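Local coordinates for protein acyl-coenzyme A oxidase acox-1.2 (Caenorhabditis elegans, PDB 5K3J) that catalyses the FAD-dependent desaturation of ascaroside-CoA thioesters with five-carbon omega side chains, the first step in shortening these pheromone precursors by peroxisomal beta-oxidation, at residues 240-245 with 422-427; 60-65 with 631-636; 235-240 with 248-253. All coordinates share one frame; numbering follows the deposited sequence.

Contact 1: residues 240-245 with 422-427; sequences KMNFNA and YGIAIG
Ile-424, Met-241 and Asn-242 carry most of the meeting between the loop 240-245, which links strands 232-236 and 248-253, and helix 418-426. The backbones come closest at Asn-242 and Gly-423, whose CA atoms are 5.2 Å apart. A side chain on Gly-423 would run into ND2 of Asn-242, so the bare helix surface here is what admits the loop. Asn-242 lays its CB against the carbonyl carbon of Gly-423 (CB to C 3.6 Å) and turns its amide back over its own backbone. There OD1 accepts the amide N-H of Phe-243 at 2.7 Å, in the carbonyl plane and with an N-H...O angle of 161°, which fixes the rotation of the amide. The side chains of Ile-424 and Asn-242 cross at about a right angle. CD1 of Ile-424 reaches on to the edge of the Phe-243 ring, 3.7 Å from CD1 of that ring. A leucine at Asn-242 has no oxygen to offer the N-H of Phe-243, which would probably be left without this acceptor, and the loop backbone there less firmly held. Met-241 works on the other flank. Its chain is fully extended (chi1 174°, chi2 176°), which carries CE to 3.9 Å from CE2 of Tyr-422, while SD lies 4.1 Å from CG2 of Ile-426. Phe-243 also touches the bound ascaroside-CoA as part of the substrate pocket, so the contact probably backs that part of its wall. Around it, Ile-424 leans on Phe-303 of helix 287-315 and Tyr-422 on Ile-400 of helix 379-405. The second subunit also reaches this contact, its Tyr-412 hydroxyl hydrogen-bonded to Gly-423 O and its Arg-404 packed on Met-241 and Ile-426.

Contact 2: residues 60-65 with 631-636; sequences PYPFLT and FKWAKS
A short 3-10 turn, residues 61-63, presents Phe-63 to Trp-633 of helix 626-636, joining the N-terminal region of the acyl-CoA oxidase fold to its C-terminal helical region. The turn is closed by the backbone bond from Phe-63 N to Pro-60 O and leads straight into helix 66-82, whose N-cap is Thr-65, with OG1 bonded to the backbone N of Glu-68. No hydrogen bond crosses between 60-65 and 631-636; the join is one of rings and proline methylenes. Phe-63 brings the far end of its ring over one face of the indole, with CZ of Phe-63 3.5 Å above the Trp-633 plane and offset toward its rim. The ring of Phe-63 and the five-membered ring of Trp-633 are inclined at 38°, an oblique pairing, neither a stack nor edge-to-face. CE1 and CZ of Phe-63 thus reach NE1, CE2 and CZ2 of Trp-633, the side of the indole far from its own helix. The indole arrives there because CG of Trp-633 is anti to the backbone N (chi1 -176°), which sends it out from the helix toward the turn. Two prolines frame the pair. Pro-62 sets CB at the indole edge, 4.3 Å from CZ2 of Trp-633, whereas Pro-60 lays CB over a face of the Phe-63 ring while also standing 3.9 Å from NE1 of Trp-633. Elsewhere on this helix, Ala-634 packs on Trp-186 of the second subunit. Ser-636 touches the edge of the phenyl ring, with OG 3.6 Å from CE2 of Phe-63. That hydroxyl is anchored in turn by donating to the carbonyl O of Trp-633 at 2.8 Å, which it meets from the same face as the N-H of Ser-636.

Contact 3: residues 235-240 with 248-253; sequences GDIGPK and NGYLGL
Gly-235 and Tyr-250 form a hydrogen-bonded antiparallel pair in the beta hairpin of strands 232-236 and 248-253. Tyr-250 N gives a firm bond to Gly-235 O (2.8 Å), while the return bond from Gly-235 N to Tyr-250 O is weak. At the next position Asp-236 faces Gly-249 as a non-hydrogen-bonded pair, and beyond the strand end Ile-237 N still donates to Asn-248 O at 2.9 Å. Tyr-250 holds its CG between the backbone N and the carbonyl carbon (chi1 61°), which swings the ring over the neighbouring strand. CA of Gly-235 sits 4.1 Å from the Tyr-250 ring centroid as a CH-pi contact, and a side chain on this glycine would collide with the tyrosine hydroxyl. CG2 of Ile-237 lies at the ring's edge, 4.0 Å from CD2 of Tyr-250. Farther along, Lys-240, bent at chi3, brings NZ to a lone pair of Asn-248 OD1, in the carbonyl plane.

A second shell steadies these groups. Asp-236 OD2 accepts from Gly-238 N, an Asx turn, and forms a salt bridge with Arg-66. Trp-186 of the same chain meets the Tyr-250 ring, and Phe-631 of the second subunit meets it edge-to-face. NZ of Lys-240 also donates to the carbonyl oxygens of Phe-243 and Ala-246, while Asn-248 ND2 donates to Trp-187 O. The Asn-248 side chain lies about 4 Å from the bound FAD. Its amide is probably held in one orientation, since OD1 accepts and ND2 donates, and NZ meets three uncharged carbonyl oxygens, which probably stabilise the buried ammonium without neutralising it.

Contacts 1 and 3 share Lys-240 and lie with centres 16 Å apart, contact 3 where the hairpin strands meet their connecting loop, contact 1 where that loop meets helix 418-426. They touch directly where CD2 of Phe-243 stands 3.8 Å from OD1 of Asn-248. Those two side chains approach the cofactor together, Phe-243 at about 5 Å and Asn-248 at about 4 Å from a bound FAD. Contact 2 is more remote within the chain, its centre 19 Å from that of contact 1 and 29 Å from that of contact 3. Across the dimer it comes close again: Trp-633 packs on Ile-237 and Phe-63 on Pro-239 of the second subunit, both from segment 235-240.

Contact 1: residues 240-245 with 422-427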
ATOM      1  N   LYS A 240      11.684  -8.909   3.966  1.00 17.78           N
ATOM      2  CA  LYS A 240      10.401  -8.390   4.421  1.00 17.73           C
ATOM      3  C   LYS A 240       9.818  -7.411   3.407  1.00 18.29           C
ATOM      4  O   LYS A 240      10.497  -7.023   2.454  1.00 17.71           O
ATOM      5  CB  LYS A 240      10.562  -7.712   5.784  1.00 17.86           C
ATOM      6  CG  LYS A 240      10.981  -8.664   6.903  1.00 18.30           C
ATOM      7  CD  LYS A 240      11.784  -7.961   7.991  1.00 19.61           C
ATOM      8  CE  LYS A 240      13.059  -7.360   7.426  1.00 20.44           C
ATOM      9  NZ  LYS A 240      14.086  -7.113   8.472  1.00 20.48           N
ATOM     10  N   MET A 241       8.562  -7.020   3.614  1.00 18.89           N
ATOM     11  CA  MET A 241       7.913  -6.012   2.777  1.00 20.08           C
ATOM     12  C   MET A 241       8.780  -4.761   2.709  1.00 20.13           C
ATOM     13  O   MET A 241       8.943  -4.151   1.652  1.00 20.18           O
ATOM     14  CB  MET A 241       6.520  -5.669   3.314  1.00 21.61           C
ATOM     15  CG  MET A 241       5.855  -4.522   2.570  1.00 21.26           C
ATOM     16  SD  MET A 241       4.167  -4.180   3.107  1.00 20.22           S
ATOM     17  CE  MET A 241       3.585  -3.155   1.758  1.00 20.88           C
ATOM     18  N   ASN A 242       9.345  -4.399   3.854  1.00 26.84           N
ATOM     19  CA  ASN A 242      10.355  -3.359   3.925  1.00 28.28           C
ATOM     20  C   ASN A 242      11.153  -3.503   5.211  1.00 30.20           C
ATOM     21  O   ASN A 242      11.117  -4.558   5.844  1.00 30.43           O
ATOM     22  CB  ASN A 242       9.723  -1.972   3.841  1.00 27.29           C
ATOM     23  CG  ASN A 242      10.605  -0.985   3.112  1.00 27.79           C
ATOM     24  OD1 ASN A 242      11.648  -0.568   3.619  1.00 28.38           O
ATOM     25  ND2 ASN A 242      10.195  -0.608   1.909  1.00 28.91           N
ATOM     26  N   PHE A 243      11.858  -2.439   5.591  1.00 21.00           N
ATOM     27  CA  PHE A 243      12.659  -2.424   6.810  1.00 19.57           C
ATOM     28  C   PHE A 243      13.774  -3.464   6.718  1.00 20.16           C
ATOM     29  O   PHE A 243      14.151  -4.071   7.720  1.00 24.01           O
ATOM     30  CB  PHE A 243      11.772  -2.677   8.036  1.00 19.35           C
ATOM     31  CG  PHE A 243      12.331  -2.138   9.323  1.00 19.98           C
ATOM     32  CD1 PHE A 243      12.679  -0.804   9.432  1.00 19.60           C
ATOM     33  CD2 PHE A 243      12.472  -2.954  10.435  1.00 20.54           C
ATOM     34  CE1 PHE A 243      13.187  -0.296  10.610  1.00 18.12           C
ATOM     35  CE2 PHE A 243      12.975  -2.451  11.621  1.00 21.99           C
ATOM     36  CZ  PHE A 243      13.332  -1.120  11.709  1.00 19.95           C
ATOM     37  N   ASN A 244      14.313  -3.652   5.514  1.00 18.41           N
ATOM     38  CA  ASN A 244      15.244  -4.749   5.249  1.00 18.11           C
ATOM     39  C   ASN A 244      16.723  -4.446   5.504  1.00 19.65           C
ATOM     40  O   ASN A 244      17.581  -5.295   5.263  1.00 20.61           O
ATOM     41  CB  ASN A 244      15.075  -5.229   3.803  1.00 15.46           C
ATOM     42  CG  ASN A 244      13.753  -5.931   3.573  1.00 15.23           C
ATOM     43  OD1 ASN A 244      13.531  -7.035   4.071  1.00 15.51           O
ATOM     44  ND2 ASN A 244      12.870  -5.300   2.806  1.00 14.62           N
ATOM     45  N   ALA A 245      17.034  -3.248   5.981  1.00 33.22           N
ATOM     46  CA  ALA A 245      18.398  -2.970   6.408  1.00 36.37           C
ATOM     47  C   ALA A 245      18.542  -3.426   7.852  1.00 37.66           C
ATOM     48  O   ALA A 245      19.645  -3.545   8.381  1.00 37.44           O
ATOM     49  CB  ALA A 245      18.738  -1.493   6.258  1.00 38.03           C
ATOM     50  N   TYR A 422       6.285   4.255   2.235  1.00 19.96           N
ATOM     51  CA  TYR A 422       5.036   3.545   2.424  1.00 20.99           C
ATOM     52  C   TYR A 422       5.306   2.216   3.113  1.00 19.35           C
ATOM     53  O   TYR A 422       4.703   1.913   4.142  1.00 18.80           O
ATOM     54  CB  TYR A 422       4.313   3.288   1.110  1.00 22.39           C
ATOM     55  CG  TYR A 422       3.068   2.471   1.322  1.00 22.88           C
ATOM     56  CD1 TYR A 422       1.941   3.041   1.895  1.00 23.57           C
ATOM     57  CD2 TYR A 422       3.036   1.120   1.007  1.00 22.24           C
ATOM     58  CE1 TYR A 422       0.806   2.299   2.127  1.00 23.89           C
ATOM     59  CE2 TYR A 422       1.902   0.366   1.235  1.00 23.58           C
ATOM     60  CZ  TYR A 422       0.788   0.964   1.797  1.00 23.96           C
ATOM     61  OH  TYR A 422      -0.356   0.238   2.036  1.00 26.94           O
ATOM     62  N   GLY A 423       6.226   1.431   2.552  1.00 26.75           N
ATOM     63  CA  GLY A 423       6.565   0.125   3.102  1.00 27.22           C
ATOM     64  C   GLY A 423       6.967   0.174   4.564  1.00 28.61           C
ATOM     65  O   GLY A 423       6.572  -0.678   5.356  1.00 28.71           O
ATOM     66  N   ILE A 424       7.750   1.185   4.921  1.00 27.62           N
ATOM     67  CA  ILE A 424       8.218   1.359   6.292  1.00 29.65           C
ATOM     68  C   ILE A 424       7.073   1.666   7.265  1.00 31.22           C
ATOM     69  O   ILE A 424       6.846   0.926   8.226  1.00 32.41           O
ATOM     70  CB  ILE A 424       9.274   2.486   6.380  1.00 30.68           C
ATOM     71  CG1 ILE A 424      10.606   2.021   5.790  1.00 33.41           C
ATOM     72  CG2 ILE A 424       9.472   2.929   7.815  1.00 30.78           C
ATOM     73  CD1 ILE A 424      11.196   0.820   6.499  1.00 35.15           C
ATOM     74  N   ALA A 425       6.346   2.745   7.000  1.00 36.22           N
ATOM     75  CA  ALA A 425       5.332   3.238   7.925  1.00 34.95           C
ATOM     76  C   ALA A 425       4.125   2.312   8.048  1.00 33.21           C
ATOM     77  O   ALA A 425       3.571   2.157   9.137  1.00 32.32           O
ATOM     78  CB  ALA A 425       4.880   4.621   7.501  1.00 36.59           C
ATOM     79  N   ILE A 426       3.726   1.699   6.936  1.00 32.10           N
ATOM     80  CA  ILE A 426       2.525   0.864   6.902  1.00 32.46           C
ATOM     81  C   ILE A 426       2.640  -0.309   7.871  1.00 29.51           C
ATOM     82  O   ILE A 426       1.634  -0.876   8.296  1.00 31.51           O
ATOM     83  CB  ILE A 426       2.235   0.323   5.481  1.00 32.94           C
ATOM     84  CG1 ILE A 426       0.789  -0.173   5.368  1.00 36.34           C
ATOM     85  CG2 ILE A 426       3.229  -0.774   5.093  1.00 32.08           C
ATOM     86  CD1 ILE A 426      -0.238   0.862   5.727  1.00 37.35           C
ATOM     87  N   GLY A 427       3.871  -0.663   8.230  1.00 22.02           N
ATOM     88  CA  GLY A 427       4.107  -1.658   9.260  1.00 21.17           C
ATOM     89  C   GLY A 427       3.484  -1.235  10.577  1.00 21.29           C
ATOM     90  O   GLY A 427       3.162  -2.068  11.426  1.00 21.35           O
TER

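Contact 2: residues 60-65 with 631-636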
ATOM      1  N   PRO A  60      23.063   5.628  -3.714  1.00 19.77           N
ATOM      2  CA  PRO A  60      21.597   5.645  -3.670  1.00 19.19           C
ATOM      3  C   PRO A  60      20.980   4.365  -3.111  1.00 19.86           C
ATOM      4  O   PRO A  60      21.024   3.313  -3.754  1.00 24.03           O
ATOM      5  CB  PRO A  60      21.216   5.832  -5.138  1.00 18.68           C
ATOM      6  CG  PRO A  60      22.303   6.695  -5.670  1.00 18.04           C
ATOM      7  CD  PRO A  60      23.566   6.313  -4.922  1.00 18.40           C
ATOM      8  N   TYR A  61      20.401   4.480  -1.917  1.00 25.94           N
ATOM      9  CA  TYR A  61      19.865   3.339  -1.169  1.00 23.21           C
ATOM     10  C   TYR A  61      19.001   2.341  -1.959  1.00 23.18           C
ATOM     11  O   TYR A  61      19.059   1.146  -1.679  1.00 23.84           O
ATOM     12  CB  TYR A  61      19.058   3.840   0.041  1.00 21.44           C
ATOM     13  CG  TYR A  61      19.894   4.100   1.273  1.00 21.60           C
ATOM     14  CD1 TYR A  61      21.278   4.060   1.217  1.00 22.28           C
ATOM     15  CD2 TYR A  61      19.297   4.373   2.496  1.00 22.75           C
ATOM     16  CE1 TYR A  61      22.047   4.295   2.342  1.00 23.83           C
ATOM     17  CE2 TYR A  61      20.058   4.607   3.631  1.00 23.63           C
ATOM     18  CZ  TYR A  61      21.434   4.566   3.547  1.00 25.17           C
ATOM     19  OH  TYR A  61      22.192   4.798   4.671  1.00 32.03           O
ATOM     20  N   PRO A  62      18.180   2.814  -2.916  1.00 17.90           N
ATOM     21  CA  PRO A  62      17.460   1.817  -3.718  1.00 17.62           C
ATOM     22  C   PRO A  62      18.363   0.827  -4.457  1.00 18.21           C
ATOM     23  O   PRO A  62      17.928  -0.297  -4.704  1.00 16.99           O
ATOM     24  CB  PRO A  62      16.689   2.677  -4.715  1.00 17.90           C
ATOM     25  CG  PRO A  62      16.422   3.920  -3.976  1.00 18.58           C
ATOM     26  CD  PRO A  62      17.640   4.169  -3.135  1.00 18.67           C
ATOM     27  N   PHE A  63      19.591   1.221  -4.788  1.00 23.38           N
ATOM     28  CA  PHE A  63      20.483   0.359  -5.563  1.00 24.84           C
ATOM     29  C   PHE A  63      21.044  -0.809  -4.747  1.00 25.94           C
ATOM     30  O   PHE A  63      21.662  -1.721  -5.300  1.00 27.50           O
ATOM     31  CB  PHE A  63      21.654   1.164  -6.140  1.00 26.92           C
ATOM     32  CG  PHE A  63      21.244   2.248  -7.102  1.00 27.70           C
ATOM     33  CD1 PHE A  63      19.946   2.328  -7.582  1.00 26.25           C
ATOM     34  CD2 PHE A  63      22.166   3.184  -7.531  1.00 27.08           C
ATOM     35  CE1 PHE A  63      19.577   3.327  -8.465  1.00 24.85           C
ATOM     36  CE2 PHE A  63      21.803   4.183  -8.412  1.00 24.70           C
ATOM     37  CZ  PHE A  63      20.503   4.256  -8.879  1.00 25.08           C
ATOM     38  N   LEU A  64      20.821  -0.786  -3.438  1.00 29.43           N
ATOM     39  CA  LEU A  64      21.472  -1.730  -2.533  1.00 27.82           C
ATOM     40  C   LEU A  64      20.730  -3.053  -2.393  1.00 27.97           C
ATOM     41  O   LEU A  64      19.503  -3.083  -2.262  1.00 29.26           O
ATOM     42  CB  LEU A  64      21.635  -1.093  -1.154  1.00 28.14           C
ATOM     43  CG  LEU A  64      22.599   0.088  -1.103  1.00 27.36           C
ATOM     44  CD1 LEU A  64      22.468   0.808   0.231  1.00 26.74           C
ATOM     45  CD2 LEU A  64      24.021  -0.401  -1.330  1.00 27.60           C
ATOM     46  N   THR A  65      21.489  -4.146  -2.420  1.00 25.21           N
ATOM     47  CA  THR A  65      20.948  -5.468  -2.135  1.00 24.19           C
ATOM     48  C   THR A  65      20.601  -5.543  -0.657  1.00 24.36           C
ATOM     49  O   THR A  65      20.951  -4.649   0.112  1.00 24.28           O
ATOM     50  CB  THR A  65      21.938  -6.597  -2.490  1.00 24.58           C
ATOM     51  OG1 THR A  65      22.962  -6.679  -1.490  1.00 23.90           O
ATOM     52  CG2 THR A  65      22.575  -6.344  -3.837  1.00 22.82           C
ATOM     53  N   PHE A 631      17.443  11.647 -14.854  1.00 31.59           N
ATOM     54  CA  PHE A 631      18.209  10.997 -15.907  1.00 33.67           C
ATOM     55  C   PHE A 631      19.542  10.487 -15.364  1.00 34.43           C
ATOM     56  O   PHE A 631      19.871   9.311 -15.526  1.00 34.97           O
ATOM     57  CB  PHE A 631      18.434  11.965 -17.068  1.00 37.38           C
ATOM     58  CG  PHE A 631      19.157  11.361 -18.232  1.00 39.08           C
ATOM     59  CD1 PHE A 631      18.725  10.170 -18.787  1.00 43.10           C
ATOM     60  CD2 PHE A 631      20.252  11.999 -18.789  1.00 41.24           C
ATOM     61  CE1 PHE A 631      19.382   9.616 -19.860  1.00 42.83           C
ATOM     62  CE2 PHE A 631      20.910  11.450 -19.867  1.00 41.44           C
ATOM     63  CZ  PHE A 631      20.475  10.257 -20.402  1.00 40.48           C
ATOM     64  N   LYS A 632      20.294  11.377 -14.716  1.00 39.00           N
ATOM     65  CA  LYS A 632      21.571  11.031 -14.090  1.00 38.74           C
ATOM     66  C   LYS A 632      21.431   9.834 -13.156  1.00 36.74           C
ATOM     67  O   LYS A 632      22.288   8.946 -13.129  1.00 38.74           O
ATOM     68  CB  LYS A 632      22.128  12.223 -13.311  1.00 42.02           C
ATOM     69  CG  LYS A 632      22.778  13.294 -14.169  1.00 45.40           C
ATOM     70  CD  LYS A 632      23.290  14.433 -13.300  1.00 47.44           C
ATOM     71  CE  LYS A 632      24.051  15.475 -14.107  1.00 46.91           C
ATOM     72  NZ  LYS A 632      24.292  16.717 -13.317  1.00 45.33           N
ATOM     73  N   TRP A 633      20.337   9.816 -12.400  1.00 43.52           N
ATOM     74  CA  TRP A 633      20.062   8.737 -11.460  1.00 42.41           C
ATOM     75  C   TRP A 633      19.910   7.401 -12.183  1.00 39.42           C
ATOM     76  O   TRP A 633      20.603   6.433 -11.873  1.00 38.31           O
ATOM     77  CB  TRP A 633      18.799   9.051 -10.663  1.00 43.07           C
ATOM     78  CG  TRP A 633      18.476   8.044  -9.611  1.00 43.60           C
ATOM     79  CD1 TRP A 633      18.998   7.981  -8.351  1.00 42.55           C
ATOM     80  CD2 TRP A 633      17.554   6.956  -9.717  1.00 44.65           C
ATOM     81  NE1 TRP A 633      18.463   6.921  -7.669  1.00 42.72           N
ATOM     82  CE2 TRP A 633      17.572   6.275  -8.485  1.00 45.06           C
ATOM     83  CE3 TRP A 633      16.716   6.489 -10.735  1.00 42.27           C
ATOM     84  CZ2 TRP A 633      16.784   5.157  -8.240  1.00 43.67           C
ATOM     85  CZ3 TRP A 633      15.936   5.375 -10.491  1.00 42.31           C
ATOM     86  CH2 TRP A 633      15.977   4.720  -9.254  1.00 44.45           C
ATOM     87  N   ALA A 634      19.003   7.371 -13.158  1.00 27.37           N
ATOM     88  CA  ALA A 634      18.737   6.178 -13.963  1.00 26.96           C
ATOM     89  C   ALA A 634      20.003   5.645 -14.629  1.00 28.32           C
ATOM     90  O   ALA A 634      20.311   4.454 -14.545  1.00 28.56           O
ATOM     91  CB  ALA A 634      17.684   6.482 -15.015  1.00 28.68           C
ATOM     92  N   LYS A 635      20.728   6.541 -15.292  1.00 27.05           N
ATOM     93  CA  LYS A 635      21.946   6.190 -16.011  1.00 28.47           C
ATOM     94  C   LYS A 635      22.986   5.543 -15.097  1.00 30.41           C
ATOM     95  O   LYS A 635      23.836   4.778 -15.553  1.00 33.21           O
ATOM     96  CB  LYS A 635      22.535   7.439 -16.661  1.00 30.29           C
ATOM     97  CG  LYS A 635      23.161   7.226 -18.032  1.00 30.20           C
ATOM     98  CD  LYS A 635      24.014   8.426 -18.426  1.00 31.21           C
ATOM     99  CE  LYS A 635      23.335   9.740 -18.054  1.00 31.92           C
ATOM    100  NZ  LYS A 635      24.235  10.912 -18.251  1.00 33.42           N
ATOM    101  N   SER A 636      22.917   5.860 -13.807  1.00 53.72           N
ATOM    102  CA  SER A 636      23.883   5.348 -12.844  1.00 54.89           C
ATOM    103  C   SER A 636      23.392   4.069 -12.165  1.00 54.70           C
ATOM    104  O   SER A 636      24.152   3.415 -11.457  1.00 53.53           O
ATOM    105  CB  SER A 636      24.196   6.411 -11.785  1.00 56.76           C
ATOM    106  OG  SER A 636      23.180   6.462 -10.796  1.00 57.31           O
TER

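Contact 3: residues 235-240 with 248-253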
ATOM      1  N   GLY A 235      18.721 -16.414  14.567  1.00 23.79           N
ATOM      2  CA  GLY A 235      18.888 -16.156  13.148  1.00 23.50           C
ATOM      3  C   GLY A 235      17.862 -15.170  12.621  1.00 22.62           C
ATOM      4  O   GLY A 235      16.913 -14.822  13.318  1.00 21.85           O
ATOM      5  N   ASP A 236      18.059 -14.723  11.383  1.00 18.64           N
ATOM      6  CA  ASP A 236      17.167 -13.757  10.743  1.00 18.47           C
ATOM      7  C   ASP A 236      15.941 -14.448  10.140  1.00 18.50           C
ATOM      8  O   ASP A 236      16.013 -15.614   9.746  1.00 19.57           O
ATOM      9  CB  ASP A 236      17.932 -12.977   9.668  1.00 18.92           C
ATOM     10  CG  ASP A 236      17.097 -11.884   9.030  1.00 18.72           C
ATOM     11  OD1 ASP A 236      16.890 -10.831   9.670  1.00 22.17           O
ATOM     12  OD2 ASP A 236      16.659 -12.075   7.879  1.00 16.43           O
ATOM     13  N   ILE A 237      14.820 -13.732  10.069  1.00 19.09           N
ATOM     14  CA  ILE A 237      13.573 -14.330   9.595  1.00 16.87           C
ATOM     15  C   ILE A 237      13.310 -14.076   8.114  1.00 14.89           C
ATOM     16  O   ILE A 237      12.185 -14.248   7.643  1.00 16.02           O
ATOM     17  CB  ILE A 237      12.357 -13.830  10.402  1.00 17.63           C
ATOM     18  CG1 ILE A 237      12.107 -12.333  10.161  1.00 16.50           C
ATOM     19  CG2 ILE A 237      12.555 -14.145  11.872  1.00 18.68           C
ATOM     20  CD1 ILE A 237      10.846 -11.811  10.795  1.00 17.23           C
ATOM     21  N   GLY A 238      14.349 -13.692   7.378  1.00 11.76           N
ATOM     22  CA  GLY A 238      14.247 -13.518   5.939  1.00  9.87           C
ATOM     23  C   GLY A 238      13.873 -12.116   5.507  1.00  9.91           C
ATOM     24  O   GLY A 238      13.662 -11.239   6.347  1.00  9.81           O
ATOM     25  N   PRO A 239      13.790 -11.894   4.184  1.00 15.11           N
ATOM     26  CA  PRO A 239      13.388 -10.606   3.610  1.00 14.53           C
ATOM     27  C   PRO A 239      11.990 -10.198   4.067  1.00 15.86           C
ATOM     28  O   PRO A 239      11.209 -11.043   4.508  1.00 17.66           O
ATOM     29  CB  PRO A 239      13.417 -10.869   2.100  1.00 13.97           C
ATOM     30  CG  PRO A 239      14.374 -12.019   1.939  1.00 13.63           C
ATOM     31  CD  PRO A 239      14.115 -12.878   3.137  1.00 13.73           C
ATOM     32  N   LYS A 240      11.684  -8.909   3.966  1.00 17.78           N
ATOM     33  CA  LYS A 240      10.401  -8.390   4.421  1.00 17.73           C
ATOM     34  C   LYS A 240       9.818  -7.411   3.407  1.00 18.29           C
ATOM     35  O   LYS A 240      10.497  -7.023   2.454  1.00 17.71           O
ATOM     36  CB  LYS A 240      10.562  -7.712   5.784  1.00 17.86           C
ATOM     37  CG  LYS A 240      10.981  -8.664   6.903  1.00 18.30           C
ATOM     38  CD  LYS A 240      11.784  -7.961   7.991  1.00 19.61           C
ATOM     39  CE  LYS A 240      13.059  -7.360   7.426  1.00 20.44           C
ATOM     40  NZ  LYS A 240      14.086  -7.113   8.472  1.00 20.48           N
ATOM     41  N   ASN A 248      15.468  -8.575  11.603  1.00 26.15           N
ATOM     42  CA  ASN A 248      14.469  -9.074  12.529  1.00 24.66           C
ATOM     43  C   ASN A 248      14.652 -10.578  12.653  1.00 22.17           C
ATOM     44  O   ASN A 248      14.690 -11.289  11.651  1.00 18.24           O
ATOM     45  CB  ASN A 248      13.068  -8.697  12.054  1.00 26.55           C
ATOM     46  CG  ASN A 248      12.896  -7.200  11.908  1.00 27.12           C
ATOM     47  OD1 ASN A 248      13.340  -6.605  10.927  1.00 27.08           O
ATOM     48  ND2 ASN A 248      12.252  -6.581  12.888  1.00 28.36           N
ATOM     49  N   GLY A 249      14.786 -11.063  13.881  1.00 18.03           N
ATOM     50  CA  GLY A 249      15.219 -12.431  14.072  1.00 17.80           C
ATOM     51  C   GLY A 249      14.296 -13.343  14.851  1.00 17.62           C
ATOM     52  O   GLY A 249      13.222 -12.945  15.298  1.00 17.85           O
ATOM     53  N   TYR A 250      14.721 -14.592  14.997  1.00 17.44           N
ATOM     54  CA  TYR A 250      14.018 -15.534  15.852  1.00 14.98           C
ATOM     55  C   TYR A 250      14.951 -16.015  16.956  1.00 15.48           C
ATOM     56  O   TYR A 250      16.174 -15.970  16.807  1.00 14.70           O
ATOM     57  CB  TYR A 250      13.465 -16.711  15.039  1.00 14.67           C
ATOM     58  CG  TYR A 250      14.500 -17.548  14.323  1.00 14.11           C
ATOM     59  CD1 TYR A 250      15.150 -18.598  14.967  1.00 14.74           C
ATOM     60  CD2 TYR A 250      14.814 -17.303  12.996  1.00 14.59           C
ATOM     61  CE1 TYR A 250      16.095 -19.366  14.306  1.00 15.43           C
ATOM     62  CE2 TYR A 250      15.753 -18.064  12.329  1.00 15.18           C
ATOM     63  CZ  TYR A 250      16.391 -19.091  12.983  1.00 15.67           C
ATOM     64  OH  TYR A 250      17.325 -19.844  12.305  1.00 17.86           O
ATOM     65  N   LEU A 251      14.378 -16.459  18.071  1.00 17.24           N
ATOM     66  CA  LEU A 251      15.180 -16.918  19.202  1.00 17.29           C
ATOM     67  C   LEU A 251      14.708 -18.265  19.729  1.00 18.62           C
ATOM     68  O   LEU A 251      13.523 -18.463  20.000  1.00 19.11           O
ATOM     69  CB  LEU A 251      15.157 -15.893  20.339  1.00 17.08           C
ATOM     70  CG  LEU A 251      15.855 -16.317  21.634  1.00 16.70           C
ATOM     71  CD1 LEU A 251      17.339 -16.591  21.392  1.00 16.76           C
ATOM     72  CD2 LEU A 251      15.661 -15.265  22.715  1.00 17.12           C
ATOM     73  N   GLY A 252      15.651 -19.191  19.860  1.00 29.90           N
ATOM     74  CA  GLY A 252      15.381 -20.489  20.447  1.00 30.67           C
ATOM     75  C   GLY A 252      16.159 -20.696  21.729  1.00 31.02           C
ATOM     76  O   GLY A 252      17.384 -20.606  21.740  1.00 32.46           O
ATOM     77  N   LEU A 253      15.446 -20.976  22.815  1.00 17.97           N
ATOM     78  CA  LEU A 253      16.083 -21.177  24.112  1.00 20.26           C
ATOM     79  C   LEU A 253      15.893 -22.610  24.601  1.00 23.22           C
ATOM     80  O   LEU A 253      14.768 -23.104  24.668  1.00 21.72           O
ATOM     81  CB  LEU A 253      15.527 -20.183  25.136  1.00 19.35           C
ATOM     82  CG  LEU A 253      15.869 -18.714  24.876  1.00 17.59           C
ATOM     83  CD1 LEU A 253      14.962 -17.781  25.664  1.00 17.99           C
ATOM     84  CD2 LEU A 253      17.328 -18.442  25.208  1.00 17.63           C
TER